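Local coordinates for protein anti-cleavage anti-greA transcription factor gfh1 (Thermus thermophilus, PDB 2F23) that inhibits all catalytic activities of RNA polymerase by partially occluding its substrate-binding site and preventing NTP binding, in an orientation adopted at lower pH, at residues Ile32-Glu35 / Leu36-Ser40; Leu65-Ile68 / Leu69-Val73; Ser120-Pro124 / Met125-Leu129. All coordinates share one frame; numbering follows the deposited sequence.

Interaction 1. Residues Ile32-Glu35 / Leu36-Ser40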
loop_
_atom_site.group_PDB
_atom_site.type_symbol
_atom_site.label_atom_id
_atom_site.label_comp_id
_atom_site.label_asym_id
_atom_site.label_seq_id
_atom_site.Cartn_x
_atom_site.Cartn_y
_atom_site.Cartn_z
ATOM N N ILE A 32 -20.722 3.649 14.832
ATOM C CA ILE A 32 -20.750 5.086 15.081
ATOM C C ILE A 32 -21.835 5.763 14.247
ATOM O O ILE A 32 -22.601 6.585 14.754
ATOM C CB ILE A 32 -19.379 5.725 14.762
ATOM C CG1 ILE A 32 -18.350 5.274 15.802
ATOM C CG2 ILE A 32 -19.490 7.248 14.734
ATOM C CD1 ILE A 32 -16.955 5.791 15.548
ATOM N N LEU A 33 -21.902 5.414 12.967
ATOM C CA LEU A 33 -22.900 6.000 12.084
ATOM C C LEU A 33 -24.307 5.674 12.572
ATOM O O LEU A 33 -25.169 6.551 12.640
ATOM C CB LEU A 33 -22.724 5.480 10.651
ATOM C CG LEU A 33 -23.793 5.958 9.662
ATOM C CD1 LEU A 33 -23.783 7.479 9.590
ATOM C CD2 LEU A 33 -23.535 5.356 8.283
ATOM N N GLN A 34 -24.535 4.413 12.920
ATOM C CA GLN A 34 -25.846 3.985 13.396
ATOM C C GLN A 34 -26.250 4.742 14.656
ATOM O O GLN A 34 -27.397 5.174 14.786
ATOM C CB GLN A 34 -25.846 2.481 13.673
ATOM C CG GLN A 34 -27.207 1.917 14.057
ATOM C CD GLN A 34 -28.265 2.166 12.997
ATOM O OE1 GLN A 34 -28.053 1.898 11.815
ATOM N NE2 GLN A 34 -29.417 2.675 13.420
ATOM N N GLU A 35 -25.310 4.898 15.583
ATOM C CA GLU A 35 -25.575 5.612 16.828
ATOM C C GLU A 35 -26.007 7.050 16.545
ATOM O O GLU A 35 -26.948 7.557 17.159
ATOM C CB GLU A 35 -24.323 5.633 17.718
ATOM C CG GLU A 35 -23.683 4.277 17.981
ATOM C CD GLU A 35 -24.581 3.323 18.740
ATOM O OE1 GLU A 35 -25.663 2.977 18.222
ATOM O OE2 GLU A 35 -24.199 2.913 19.857
ATOM N N LEU A 36 -25.318 7.707 15.613
ATOM C CA LEU A 36 -25.633 9.087 15.262
ATOM C C LEU A 36 -26.974 9.202 14.550
ATOM O O LEU A 36 -27.683 10.201 14.700
ATOM C CB LEU A 36 -24.530 9.677 14.379
ATOM C CG LEU A 36 -23.167 9.878 15.046
ATOM C CD1 LEU A 36 -22.175 10.397 14.019
ATOM C CD2 LEU A 36 -23.291 10.855 16.208
ATOM N N MET A 37 -27.321 8.180 13.775
ATOM C CA MET A 37 -28.583 8.178 13.048
ATOM C C MET A 37 -29.745 8.035 14.027
ATOM O O MET A 37 -30.834 8.562 13.792
ATOM C CB MET A 37 -28.600 7.041 12.016
ATOM C CG MET A 37 -27.559 7.206 10.907
ATOM S SD MET A 37 -27.585 5.925 9.611
ATOM C CE MET A 37 -29.091 6.314 8.853
ATOM N N GLU A 38 -29.502 7.343 15.137
ATOM C CA GLU A 38 -30.535 7.138 16.149
ATOM C C GLU A 38 -30.449 8.130 17.311
ATOM O O GLU A 38 -31.226 8.045 18.261
ATOM C CB GLU A 38 -30.461 5.710 16.703
ATOM C CG GLU A 38 -30.633 4.618 15.656
ATOM C CD GLU A 38 -30.845 3.247 16.274
ATOM O OE1 GLU A 38 -31.860 3.063 16.978
ATOM O OE2 GLU A 38 -29.999 2.353 16.058
ATOM N N SER A 39 -29.509 9.068 17.237
ATOM C CA SER A 39 -29.341 10.058 18.297
ATOM C C SER A 39 -30.520 11.026 18.346
ATOM O O SER A 39 -31.134 11.318 17.321
ATOM C CB SER A 39 -28.041 10.842 18.093
ATOM O OG SER A 39 -28.077 11.597 16.893
ATOM N N SER A 40 -30.826 11.521 19.541
ATOM C CA SER A 40 -31.937 12.450 19.726
ATOM C C SER A 40 -31.465 13.898 19.810
ATOM O O SER A 40 -32.268 14.827 19.703
ATOM C CB SER A 40 -32.717 12.093 20.994
ATOM O OG SER A 40 -31.892 12.179 22.145
#
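Leu-36 N donates to Ile-32 O, Met-37 N to Leu-33 O and Glu-38 N to Gln-34 O, three successive i to i+4 bonds that carry the final turn of helix 9-37. Glu-38 N also makes a weak bond to Glu-35 O, and the extended backbone of Ser-39 leaves the helical path.

The polar side-chain contact joins Gln-34 and Glu-38. NE2 of Gln-34 donates a hydrogen bond to OE2 of Glu-38 at 2.7 Å, moderately bent at the hydrogen. The donor stands above the carboxylate plane rather than in it, and the amide and carboxylate are turned 71° against each other. The amide can reach its partner because the Gln-34 chain bends at chi2 (58°), whereas Glu-38 runs extended beyond CG.

Two apolar pairs follow the same four-residue spacing. Met-37 lays its thioether across Leu-33, SD lying 3.8 Å from CG of Leu-33, while the CD1 branch of that leucine faces Met-37 CG at 4.0 Å. Ile-32 and Leu-36 run side by side in the same direction and meet loosely, CG2 of Ile-32 being 4.2 Å from CD1 of Leu-36. Beyond the last turn, the hydroxyl OG of Ser-39 donates to the backbone O of Leu-36 at 2.6 Å, giving that carbonyl a side-chain partner at the helix end.

Leu-33 and Leu-36 also touch helix 46-71, Leu-33 on Lys-52 and Lys-55, Leu-36 on Leu-48 and Ala-51. The bond between Gln-34 and Glu-38 is a local feature of exposed residues, whereas this packing of helix on helix is characteristic of the antiparallel coiled-coil hairpin of the GreA/GreB family, here where helix 9-37 ends.

Interaction 2. Residues Leu65-Ile68 / Leu69-Val73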
loop_
_atom_site.group_PDB
_atom_site.type_symbol
_atom_site.label_atom_id
_atom_site.label_comp_id
_atom_site.label_asym_id
_atom_site.label_seq_id
_atom_site.Cartn_x
_atom_site.Cartn_y
_atom_site.Cartn_z
ATOM N N LEU A 65 -8.562 -3.804 -1.476
ATOM C CA LEU A 65 -7.857 -4.956 -0.929
ATOM C C LEU A 65 -8.479 -6.264 -1.396
ATOM O O LEU A 65 -7.771 -7.197 -1.757
ATOM C CB LEU A 65 -7.839 -4.890 0.602
ATOM C CG LEU A 65 -6.927 -3.786 1.142
ATOM C CD1 LEU A 65 -7.155 -3.614 2.634
ATOM C CD2 LEU A 65 -5.472 -4.134 0.850
ATOM N N GLU A 66 -9.807 -6.332 -1.388
ATOM C CA GLU A 66 -10.495 -7.540 -1.821
ATOM C C GLU A 66 -10.240 -7.799 -3.297
ATOM O O GLU A 66 -10.108 -8.948 -3.714
ATOM C CB GLU A 66 -11.997 -7.417 -1.555
ATOM C CG GLU A 66 -12.350 -7.576 -0.085
ATOM C CD GLU A 66 -13.817 -7.330 0.211
ATOM O OE1 GLU A 66 -14.266 -7.739 1.298
ATOM O OE2 GLU A 66 -14.515 -6.723 -0.629
ATOM N N ASP A 67 -10.162 -6.729 -4.081
ATOM C CA ASP A 67 -9.915 -6.857 -5.513
ATOM C C ASP A 67 -8.547 -7.479 -5.765
ATOM O O ASP A 67 -8.421 -8.452 -6.512
ATOM C CB ASP A 67 -9.971 -5.486 -6.192
ATOM C CG ASP A 67 -9.712 -5.569 -7.684
ATOM O OD1 ASP A 67 -8.899 -4.769 -8.194
ATOM O OD2 ASP A 67 -10.325 -6.432 -8.346
ATOM N N ILE A 68 -7.525 -6.912 -5.134
ATOM C CA ILE A 68 -6.164 -7.404 -5.302
ATOM C C ILE A 68 -5.983 -8.822 -4.780
ATOM O O ILE A 68 -5.422 -9.674 -5.463
ATOM C CB ILE A 68 -5.165 -6.477 -4.598
ATOM C CG1 ILE A 68 -5.276 -5.076 -5.202
ATOM C CG2 ILE A 68 -3.745 -7.029 -4.728
ATOM C CD1 ILE A 68 -4.349 -4.084 -4.600
ATOM N N LEU A 69 -6.467 -9.076 -3.572
ATOM C CA LEU A 69 -6.334 -10.394 -2.973
ATOM C C LEU A 69 -7.074 -11.495 -3.724
ATOM O O LEU A 69 -6.569 -12.611 -3.857
ATOM C CB LEU A 69 -6.803 -10.349 -1.516
ATOM C CG LEU A 69 -5.838 -9.660 -0.547
ATOM C CD1 LEU A 69 -6.531 -9.455 0.790
ATOM C CD2 LEU A 69 -4.573 -10.506 -0.372
ATOM N N SER A 70 -8.260 -11.180 -4.228
ATOM C CA SER A 70 -9.057 -12.167 -4.941
ATOM C C SER A 70 -8.494 -12.527 -6.313
ATOM O O SER A 70 -8.741 -13.624 -6.818
ATOM C CB SER A 70 -10.500 -11.670 -5.096
ATOM O OG SER A 70 -10.565 -10.545 -5.955
ATOM N N ARG A 71 -7.729 -11.617 -6.910
ATOM C CA ARG A 71 -7.168 -11.862 -8.233
ATOM C C ARG A 71 -5.694 -12.224 -8.218
ATOM O O ARG A 71 -5.108 -12.527 -9.258
ATOM C CB ARG A 71 -7.374 -10.633 -9.120
ATOM C CG ARG A 71 -8.839 -10.282 -9.315
ATOM C CD ARG A 71 -9.058 -9.218 -10.381
ATOM N NE ARG A 71 -8.451 -7.934 -10.041
ATOM C CZ ARG A 71 -7.252 -7.538 -10.452
ATOM N NH1 ARG A 71 -6.519 -8.326 -11.226
ATOM N NH2 ARG A 71 -6.785 -6.351 -10.089
ATOM N N ALA A 72 -5.099 -12.209 -7.036
ATOM C CA ALA A 72 -3.683 -12.500 -6.908
ATOM C C ALA A 72 -3.261 -13.928 -7.216
ATOM O O ALA A 72 -3.970 -14.890 -6.923
ATOM C CB ALA A 72 -3.213 -12.126 -5.511
ATOM N N VAL A 73 -2.091 -14.039 -7.833
ATOM C CA VAL A 73 -1.489 -15.323 -8.137
ATOM C C VAL A 73 -0.314 -15.348 -7.168
ATOM O O VAL A 73 0.475 -14.401 -7.126
ATOM C CB VAL A 73 -0.959 -15.388 -9.580
ATOM C CG1 VAL A 73 -0.269 -16.728 -9.817
ATOM C CG2 VAL A 73 -2.105 -15.192 -10.563
#
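Asp-67 and Arg-71, one helical turn apart, form a two-pronged salt bridge. NE of Arg-71 reaches OD2 of Asp-67 at 2.9 Å and NH2 reaches OD1 at 3.3 Å, both along nearly straight N-H...O paths. Both oxygens lie in the guanidinium plane, yet the nitrogens stand above the carboxylate plane; the two planes are 45° apart. Because the arginine chain turns at chi3 (-63°), its NE edge faces the acid, and NH1 bonds to the backbone O of Arg-3.

Backbone bonds run from Leu-69 N to Leu-65 O (2.9 Å) and from Ser-70 N to Glu-66 O. The hydroxyl OG of Ser-70 lies 2.8 Å from Glu-66 O and 3.0 Å from Asp-67 O.

The apolar contacts turn to other elements: Leu-69 packs on Tyr-12, Leu-15 and Met-16 of helix 9-37, Ile-68 on Val-5 and Pro-94. After the helix, Val-73 makes backbone bonds with Val-5 and Leu-7. This is the base of the coiled-coil hairpin, where helix 46-71 passes into a short parallel two-stranded sheet formed with strand 5-7.

Interaction 3. Residues Ser120-Pro124 / Met125-Leu129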
loop_
_atom_site.group_PDB
_atom_site.type_symbol
_atom_site.label_atom_id
_atom_site.label_comp_id
_atom_site.label_asym_id
_atom_site.label_seq_id
_atom_site.Cartn_x
_atom_site.Cartn_y
_atom_site.Cartn_z
ATOM N N SER A 120 18.766 6.416 -2.335
ATOM C CA SER A 120 19.977 5.910 -1.704
ATOM C C SER A 120 19.698 4.590 -1.003
ATOM O O SER A 120 18.688 4.455 -0.313
ATOM C CB SER A 120 20.492 6.928 -0.685
ATOM O OG SER A 120 21.483 6.357 0.154
ATOM N N ASP A 121 20.586 3.614 -1.178
ATOM C CA ASP A 121 20.397 2.325 -0.534
ATOM C C ASP A 121 20.554 2.416 0.982
ATOM O O ASP A 121 20.218 1.479 1.697
ATOM C CB ASP A 121 21.353 1.268 -1.119
ATOM C CG ASP A 121 22.822 1.602 -0.917
ATOM O OD1 ASP A 121 23.660 0.778 -1.346
ATOM O OD2 ASP A 121 23.150 2.662 -0.348
ATOM N N ALA A 122 21.035 3.558 1.469
ATOM C CA ALA A 122 21.223 3.766 2.903
ATOM C C ALA A 122 20.046 4.507 3.544
ATOM O O ALA A 122 19.969 4.632 4.772
ATOM C CB ALA A 122 22.516 4.533 3.149
ATOM N N SER A 123 19.132 5.003 2.714
ATOM C CA SER A 123 17.967 5.725 3.213
ATOM C C SER A 123 16.924 4.735 3.725
ATOM O O SER A 123 16.984 3.548 3.419
ATOM C CB SER A 123 17.347 6.562 2.095
ATOM O OG SER A 123 16.716 5.728 1.133
ATOM N N PRO A 124 15.954 5.213 4.519
ATOM C CA PRO A 124 14.928 4.302 5.031
ATOM C C PRO A 124 14.206 3.551 3.909
ATOM O O PRO A 124 13.940 2.360 4.027
ATOM C CB PRO A 124 13.999 5.235 5.802
ATOM C CG PRO A 124 14.962 6.248 6.355
ATOM C CD PRO A 124 15.845 6.539 5.156
ATOM N N MET A 125 13.896 4.251 2.822
ATOM C CA MET A 125 13.206 3.619 1.699
ATOM C C MET A 125 14.130 2.612 1.019
ATOM O O MET A 125 13.721 1.495 0.704
ATOM C CB MET A 125 12.758 4.677 0.685
ATOM C CG MET A 125 11.738 4.192 -0.339
ATOM S SD MET A 125 11.188 5.502 -1.489
ATOM C CE MET A 125 11.471 6.945 -0.566
ATOM N N GLY A 126 15.377 3.021 0.806
ATOM C CA GLY A 126 16.346 2.152 0.162
ATOM C C GLY A 126 16.548 0.852 0.910
ATOM O O GLY A 126 16.493 -0.226 0.319
ATOM N N LYS A 127 16.784 0.950 2.214
ATOM C CA LYS A 127 16.995 -0.238 3.023
ATOM C C LYS A 127 15.759 -1.120 3.080
ATOM O O LYS A 127 15.867 -2.339 3.210
ATOM C CB LYS A 127 17.414 0.139 4.448
ATOM C CG LYS A 127 18.868 0.581 4.579
ATOM C CD LYS A 127 19.338 0.468 6.025
ATOM C CE LYS A 127 20.820 0.794 6.183
ATOM N NZ LYS A 127 21.109 2.251 6.166
ATOM N N ALA A 128 14.586 -0.503 2.988
ATOM C CA ALA A 128 13.333 -1.245 3.036
ATOM C C ALA A 128 13.094 -2.044 1.754
ATOM O O ALA A 128 12.365 -3.035 1.762
ATOM C CB ALA A 128 12.170 -0.285 3.278
ATOM N N LEU A 129 13.715 -1.612 0.661
ATOM C CA LEU A 129 13.564 -2.273 -0.636
ATOM C C LEU A 129 14.570 -3.402 -0.851
ATOM O O LEU A 129 14.257 -4.424 -1.461
ATOM C CB LEU A 129 13.714 -1.244 -1.761
ATOM C CG LEU A 129 12.556 -0.268 -1.985
ATOM C CD1 LEU A 129 13.023 0.914 -2.823
ATOM C CD2 LEU A 129 11.409 -1.002 -2.664
#
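Ser-123 meets Gly-126 at the start of helix 124-129, and its hydroxyl is the centre of the close-fitting part. OG accepts from Gly-126 N at 3.0 Å in a fairly straight bond, the N-cap bond, and donates to Ser-120 O at 2.8 Å in the carbonyl plane. Its chi1 of 71° sets OG between the backbone N and the carbonyl carbon, within range of both partners. Ser-120 O, which also accepts from Ser-123 N and so closes the type I turn, lies 3.3 Å from Gly-126 CA in a CA-H...O contact. Gly-126, with no side chain, lets its CA come close to Ser-120 O and Asp-121 CA. Inward, the buried Met-125 packs on Leu-140 of strand 137-142. An alanine in place of Ser-123 would be likely to leave Gly-126 N without its cap and Ser-120 O with one donor fewer.

The looser side belongs to Lys-127, an exposed residue. Its backbone N meets Ser-123 O at 2.9 Å almost linearly, but its side chain doubles back over the turn. CG passes 3.3 Å from Asp-121 O, and the bend at chi4 (78°) brings NZ to Ala-122 O at 3.0 Å. That bond arrives well off the carbonyl direction, with a C=O...N angle of 111°.

The chemistry implies a helix start whose Gly-126 N and Lys-127 N are met by Ser-123: one serine hydroxyl bridges the beta turn and the first turn of the helix, accepting from one side and donating to the other, while a lysine ammonium takes up a loop carbonyl at the surface.

Overall arrangement
The three interactions follow one another along the chain, and none touches another. Interactions 1 and 2 belong to the coiled-coil hairpin, on consecutive helices, with centres 33 Å apart and nearest atoms about 17 Å apart; the first marks its distal end and the second its base. Interaction 3 lies in the C-terminal GreA/GreB domain, across the chain's centre from both, its centre 28 Å from interaction 2 and 46 Å from interaction 1. All three sit at helix ends: two at C-terminal ends, one at an N-terminus. Since activity depends on a pH-induced change of orientation, the distances from interaction 3 to the hairpin apply to the conformation in this crystal and may differ in the other.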